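Long-range contact in aminomethyltransferase (Bartonella henselae, PDB 3GIR), which belongs to the aminomethyltransferase family, with a folate-binding-type domain and a C-terminal barrel domain: residues A76-I81 / V243-L248. Residues are numbered along the deposited sequence; the frame is centred on the assembly and turned at random.
Sequences AGLFDI and VEWVGL. With NA (sodium ion), chain B.
The L78 and W245 side chains run alongside each other on one face of a mixed beta sheet, where strand 243-245 is one of the two outermost strands and runs parallel to strand 76-80. L78 CD2 sits over one face of the indole, 3.8 Å from the centroid of the W245 six-membered ring and 18° off its normal, a CH-pi contact. CG of L78 points anti to the backbone N (chi1 -172°), which carries this methyl across to the tryptophan. The same face continues with L78 CB against V243 CG1 at 3.8 Å. Helix 227-238 packs on L78 and W245 through L238.

F79 and V246 pair on the other face of the sheet. CB of V246 stands over the phenyl ring, 3.8 Å from the F79 centroid. V246 CG1 approaches the rim of that ring, 3.3 Å from F79 CE1. V246 CG2 rests on G77 CA. T72 of helix 65-74 touches both F79 and V246.

A parallel ladder joins the backbones. L78 uses both its polar backbone atoms: its N donates to E244 O at 2.9 Å, and its O accepts from V246 N. The bond from E244 N to A76 O is weak. Past the V246 N bond, one water joins the segments: it accepts from D80 N and donates to V246 O. The D80 carboxylate is held by S82 and H42.

At the start of the edge strand, V243 O binds the sodium ion at 2.4 Å, together with the carbonyl oxygens of L238 and D240 and three waters, two of which donate to the E244 carboxylate.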
# COMPACT_ATOMS: atom_id res chain seq x y z
N ALA A 76 -4.47 17.67 -6.99
CA ALA A 76 -3.25 16.94 -6.66
C ALA A 76 -3.05 17.03 -5.14
O ALA A 76 -3.09 18.11 -4.54
CB ALA A 76 -2.06 17.54 -7.38
N GLY A 77 -2.94 15.87 -4.50
CA GLY A 77 -2.70 15.79 -3.07
C GLY A 77 -1.26 15.39 -2.82
O GLY A 77 -0.71 14.56 -3.52
N LEU A 78 -0.67 16.02 -1.83
CA LEU A 78 0.70 15.75 -1.41
C LEU A 78 0.64 15.04 -0.05
O LEU A 78 0.02 15.50 0.92
CB LEU A 78 1.50 17.07 -1.25
CG LEU A 78 3.00 16.89 -0.99
CD1 LEU A 78 3.75 16.19 -2.18
CD2 LEU A 78 3.62 18.32 -0.65
N PHE A 79 1.28 13.88 0.01
CA PHE A 79 1.28 13.02 1.18
C PHE A 79 2.72 12.82 1.64
O PHE A 79 3.57 12.40 0.86
CB PHE A 79 0.71 11.63 0.87
CG PHE A 79 -0.67 11.60 0.27
CD1 PHE A 79 -1.75 11.09 0.99
CD2 PHE A 79 -0.88 12.02 -1.04
CE1 PHE A 79 -3.02 11.03 0.42
CE2 PHE A 79 -2.16 12.00 -1.55
CZ PHE A 79 -3.22 11.52 -0.81
N ASP A 80 2.98 13.09 2.93
CA ASP A 80 4.25 12.77 3.49
C ASP A 80 4.20 11.33 3.99
O ASP A 80 3.54 11.00 5.00
CB ASP A 80 4.62 13.72 4.65
CG ASP A 80 6.02 13.49 5.13
OD1 ASP A 80 6.67 12.48 4.74
OD2 ASP A 80 6.50 14.32 5.98
N ILE A 81 4.90 10.44 3.28
CA ILE A 81 4.94 9.03 3.56
C ILE A 81 6.37 8.59 3.92
O ILE A 81 6.80 7.48 3.67
CB ILE A 81 4.27 8.17 2.43
CG1 ILE A 81 4.90 8.46 1.11
CG2 ILE A 81 2.74 8.49 2.41
CD1 ILE A 81 4.39 7.45 0.04
N VAL A 243 -2.10 21.99 -5.33
CA VAL A 243 -1.57 21.02 -4.36
C VAL A 243 -1.96 21.41 -2.93
O VAL A 243 -1.80 22.56 -2.51
CB VAL A 243 -0.05 20.95 -4.45
CG1 VAL A 243 0.58 19.95 -3.49
CG2 VAL A 243 0.38 20.51 -5.87
N GLU A 244 -2.46 20.41 -2.20
CA GLU A 244 -2.63 20.53 -0.76
C GLU A 244 -2.06 19.32 -0.08
O GLU A 244 -2.07 18.23 -0.65
CB GLU A 244 -4.10 20.64 -0.39
CG GLU A 244 -4.86 21.82 -1.04
CD GLU A 244 -4.48 23.21 -0.47
OE1 GLU A 244 -3.77 23.32 0.53
OE2 GLU A 244 -4.89 24.25 -1.05
N TRP A 245 -1.65 19.47 1.17
CA TRP A 245 -1.32 18.32 2.01
C TRP A 245 -2.58 17.49 2.34
O TRP A 245 -3.69 18.05 2.53
CB TRP A 245 -0.81 18.77 3.35
CG TRP A 245 0.59 19.27 3.47
CD1 TRP A 245 0.92 20.53 3.91
CD2 TRP A 245 1.82 18.57 3.26
NE1 TRP A 245 2.27 20.66 3.97
CE2 TRP A 245 2.86 19.47 3.58
CE3 TRP A 245 2.15 17.30 2.83
CZ2 TRP A 245 4.21 19.11 3.51
CZ3 TRP A 245 3.47 16.96 2.73
CH2 TRP A 245 4.51 17.87 3.07
N VAL A 246 -2.41 16.16 2.27
CA VAL A 246 -3.45 15.21 2.60
C VAL A 246 -2.94 14.36 3.79
O VAL A 246 -1.83 13.83 3.75
CB VAL A 246 -3.79 14.41 1.37
CG1 VAL A 246 -4.92 13.42 1.69
CG2 VAL A 246 -4.23 15.37 0.29
N GLY A 247 -3.77 14.17 4.79
CA GLY A 247 -3.46 13.42 6.00
C GLY A 247 -3.75 11.95 5.89
O GLY A 247 -4.31 11.47 4.90
N LEU A 248 -3.33 11.21 6.90
CA LEU A 248 -3.50 9.75 6.89
C LEU A 248 -4.94 9.31 6.84
O LEU A 248 -5.23 8.22 6.28
CB LEU A 248 -2.83 9.16 8.15
CG LEU A 248 -1.32 8.92 8.05
CD1 LEU A 248 -0.99 7.96 9.21
CD2 LEU A 248 -0.52 8.54 6.67
NA NA B . -0.89 24.72 -2.82
O HOH W 1 0.82 14.29 4.67
O HOH W 2 -3.26 25.40 -3.03
O HOH W 3 -1.35 25.11 -0.52
O HOH W 4 -0.51 27.18 -3.05